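Local coordinates for protein crustacyanin-C1 subunit (PDB 1I4U) that binds the carotenoid astaxanthin, giving the lobster carapace its blue colour, as a lipocalin subunit of the oligomeric pigment protein crustacyanin, at residues A[91-96]-A[105-110]. Residues are numbered along the deposited sequence; the frame is centred on the assembly and turned at random.
Sequences PHLSID and LVILET
The beta hairpin of strands 93-97 and 102-110, part of the antiparallel lipocalin barrel, splays open here at the end away from its turn. Leu93 and Leu105 form an antiparallel hydrogen-bonded pair of which one bond is direct, Leu105 N to Leu93 O at 2.9 Å. In place of the second, a water is wedged between the strands, accepting from Leu93 N at 3.1 Å and donating to Leu105 O at 2.7 Å. Beyond it the strands part, their axes running 120° to each other; the backbone of Val106 bonds on the other side, to Tyr119 of strand 115-123.

Leu93 O takes a second donor, the imidazole of its neighbour His92: ND1 lies 3.3 Å from Leu93 O, in a nearly straight bond. ND1 and Leu105 N come from opposite faces of the carbonyl plane, so both can be accommodated on one oxygen. His92 suits this place because its ring offers two nitrogens: with CG tucked over the backbone, flanked by N and C (chi1 62°), ND1 reaches forward above the plane of the Leu93 carbonyl, the oxygen lying in the ring plane, while NE2 bonds to Glu90, and the two bonds together fix the ring's rotation.

Leu93 and Leu105 project from the same face of the sheet, leucines long enough to bury apolar surface on Trp21 of helix 17-24 and Leu118 of strand 115-123 respectively. Ile95 and Leu105 run alongside each other in the same direction; beta-branching gives Ile95 a CG2 at its base, 3.9 Å from Leu105 CB. Ile95 also meets a bound 2-methyl-2,4-pentanediol, probably from the crystallisation liquor. Leu93 makes a loose contact with Ile107 where the strands diverge, CD1 to CD1 at 4.4 Å. Alongside the histidine, the CG2 methyl of Val106 passes 4.1 Å from His92 CB.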
ATOM      1  N   PRO A  91      -6.297   7.028  13.527  1.00 19.97           N
ATOM      2  CA  PRO A  91      -6.761   8.367  13.224  1.00 19.23           C
ATOM      3  C   PRO A  91      -6.260   8.962  11.929  1.00 20.79           C
ATOM      4  O   PRO A  91      -5.757  10.084  11.892  1.00 20.73           O
ATOM      5  CB  PRO A  91      -6.261   9.170  14.436  1.00 22.18           C
ATOM      6  CG  PRO A  91      -5.024   8.460  14.833  1.00 21.96           C
ATOM      7  CD  PRO A  91      -5.361   7.004  14.646  1.00 22.77           C
ATOM      8  N   HIS A  92      -6.447   8.188  10.868  1.00 17.49           N
ATOM      9  CA  HIS A  92      -6.202   8.713   9.538  1.00 17.87           C
ATOM     10  C   HIS A  92      -7.009   7.925   8.532  1.00 18.93           C
ATOM     11  O   HIS A  92      -7.560   6.882   8.852  1.00 16.70           O
ATOM     12  CB  HIS A  92      -4.729   8.682   9.259  1.00 19.34           C
ATOM     13  CG  HIS A  92      -4.079   7.359   9.254  1.00 17.07           C
ATOM     14  ND1 HIS A  92      -4.002   6.410   8.302  1.00 21.04           N
ATOM     15  CD2 HIS A  92      -3.382   6.808  10.263  1.00 16.12           C
ATOM     16  CE1 HIS A  92      -3.292   5.353   8.742  1.00 19.14           C
ATOM     17  NE2 HIS A  92      -2.897   5.584   9.948  1.00 21.60           N
ATOM     18  N   LEU A  93      -7.064   8.471   7.332  1.00 19.60           N
ATOM     19  CA  LEU A  93      -7.744   7.836   6.221  1.00 16.78           C
ATOM     20  C   LEU A  93      -6.771   6.906   5.500  1.00 14.62           C
ATOM     21  O   LEU A  93      -5.553   7.079   5.502  1.00 17.04           O
ATOM     22  CB  LEU A  93      -8.222   8.902   5.217  1.00 16.29           C
ATOM     23  CG  LEU A  93      -9.217   9.900   5.811  1.00 18.30           C
ATOM     24  CD1 LEU A  93      -9.263  11.152   4.963  1.00 26.56           C
ATOM     25  CD2 LEU A  93     -10.565   9.204   5.983  1.00 19.36           C
ATOM     26  N   SER A  94      -7.325   5.895   4.827  1.00 13.60           N
ATOM     27  CA  SER A  94      -6.653   5.147   3.783  1.00 11.53           C
ATOM     28  C   SER A  94      -7.089   5.651   2.412  1.00 11.28           C
ATOM     29  O   SER A  94      -8.266   5.817   2.182  1.00 13.79           O
ATOM     30  CB  SER A  94      -7.026   3.684   3.829  1.00 12.37           C
ATOM     31  OG  SER A  94      -6.636   3.087   5.054  1.00 13.23           O
ATOM     32  N   ILE A  95      -6.113   5.915   1.557  1.00 10.86           N
ATOM     33  CA  ILE A  95      -6.413   6.256   0.175  1.00 11.10           C
ATOM     34  C   ILE A  95      -6.133   4.992  -0.627  1.00 10.37           C
ATOM     35  O   ILE A  95      -5.060   4.365  -0.508  1.00 11.97           O
ATOM     36  CB  ILE A  95      -5.581   7.439  -0.327  1.00 12.74           C
ATOM     37  CG1 ILE A  95      -5.973   7.790  -1.763  1.00 16.63           C
ATOM     38  CG2 ILE A  95      -4.078   7.215  -0.262  1.00 12.69           C
ATOM     39  CD1 ILE A  95      -7.167   8.600  -1.966  1.00 29.45           C
ATOM     40  N   ASP A  96      -7.105   4.572  -1.415  1.00 10.95           N
ATOM     41  CA  ASP A  96      -7.091   3.305  -2.148  1.00 10.46           C
ATOM     42  C   ASP A  96      -7.487   3.564  -3.593  1.00 10.65           C
ATOM     43  O   ASP A  96      -8.359   4.389  -3.829  1.00 11.62           O
ATOM     44  CB  ASP A  96      -8.048   2.327  -1.458  1.00 10.97           C
ATOM     45  CG  ASP A  96      -7.813   0.858  -1.719  1.00 11.61           C
ATOM     46  OD1 ASP A  96      -7.028   0.510  -2.625  1.00 10.93           O
ATOM     47  OD2 ASP A  96      -8.486   0.059  -0.994  1.00 12.05           O
ATOM     48  N   LEU A 105      -3.219   8.424   4.521  1.00 14.82           N
ATOM     49  CA  LEU A 105      -3.240   9.756   3.951  1.00 14.04           C
ATOM     50  C   LEU A 105      -3.700  10.696   5.054  1.00 15.29           C
ATOM     51  O   LEU A 105      -4.855  10.652   5.470  1.00 20.14           O
ATOM     52  CB  LEU A 105      -4.117   9.802   2.698  1.00 16.85           C
ATOM     53  CG  LEU A 105      -4.085  11.063   1.802  1.00 19.46           C
ATOM     54  CD1 LEU A 105      -4.800  12.241   2.385  1.00 36.88           C
ATOM     55  CD2 LEU A 105      -2.627  11.369   1.464  1.00 20.09           C
ATOM     56  N   VAL A 106      -2.777  11.535   5.470  1.00 12.57           N
ATOM     57  CA  VAL A 106      -3.044  12.518   6.498  1.00 13.78           C
ATOM     58  C   VAL A 106      -3.261  13.872   5.825  1.00 13.45           C
ATOM     59  O   VAL A 106      -2.515  14.255   4.899  1.00 14.20           O
ATOM     60  CB  VAL A 106      -1.878  12.615   7.465  1.00 12.87           C
ATOM     61  CG1 VAL A 106      -2.122  13.725   8.449  1.00 17.78           C
ATOM     62  CG2 VAL A 106      -1.687  11.283   8.189  1.00 19.17           C
ATOM     63  N   ILE A 107      -4.259  14.591   6.302  1.00 14.03           N
ATOM     64  CA  ILE A 107      -4.495  15.961   5.893  1.00 14.10           C
ATOM     65  C   ILE A 107      -3.803  16.806   6.947  1.00 14.01           C
ATOM     66  O   ILE A 107      -4.273  17.040   8.051  1.00 16.20           O
ATOM     67  CB  ILE A 107      -5.991  16.271   5.738  1.00 14.16           C
ATOM     68  CG1 ILE A 107      -6.727  15.300   4.817  1.00 17.01           C
ATOM     69  CG2 ILE A 107      -6.198  17.742   5.351  1.00 16.37           C
ATOM     70  CD1 ILE A 107      -8.255  15.385   4.902  1.00 16.98           C
ATOM     71  N   LEU A 108      -2.577  17.219   6.599  1.00 14.75           N
ATOM     72  CA  LEU A 108      -1.771  17.965   7.577  1.00 16.20           C
ATOM     73  C   LEU A 108      -2.386  19.320   7.893  1.00 15.97           C
ATOM     74  O   LEU A 108      -2.258  19.844   9.006  1.00 19.04           O
ATOM     75  CB  LEU A 108      -0.397  18.216   6.980  1.00 19.91           C
ATOM     76  CG  LEU A 108       0.688  17.205   7.076  1.00 23.84           C
ATOM     77  CD1 LEU A 108       2.004  17.837   6.628  1.00 22.11           C
ATOM     78  CD2 LEU A 108       0.853  16.645   8.488  1.00 26.33           C
ATOM     79  N   GLU A 109      -3.026  19.923   6.895  1.00 14.82           N
ATOM     80  CA  GLU A 109      -3.612  21.254   7.035  1.00 15.62           C
ATOM     81  C   GLU A 109      -4.522  21.477   5.817  1.00 13.26           C
ATOM     82  O   GLU A 109      -4.172  21.134   4.691  1.00 13.81           O
ATOM     83  CB  GLU A 109      -2.567  22.358   7.097  1.00 18.59           C
ATOM     84  CG  GLU A 109      -3.129  23.744   7.424  1.00 17.21           C
ATOM     85  CD  GLU A 109      -2.047  24.805   7.571  1.00 17.43           C
ATOM     86  OE1 GLU A 109      -1.059  24.556   8.270  1.00 19.58           O
ATOM     87  OE2 GLU A 109      -2.177  25.888   6.952  1.00 21.18           O
ATOM     88  N   THR A 110      -5.683  22.071   6.080  1.00 14.07           N
ATOM     89  CA  THR A 110      -6.555  22.509   5.008  1.00 13.76           C
ATOM     90  C   THR A 110      -7.446  23.658   5.503  1.00 14.09           C
ATOM     91  O   THR A 110      -7.776  23.697   6.688  1.00 16.30           O
ATOM     92  CB  THR A 110      -7.417  21.383   4.454  1.00 13.54           C
ATOM     93  OG1 THR A 110      -8.202  21.839   3.334  1.00 13.62           O
ATOM     94  CG2 THR A 110      -8.402  20.870   5.486  1.00 14.85           C
TER
HETATM   95  O   HOH W   1      -6.659  11.517   7.323  1.00 17.24           O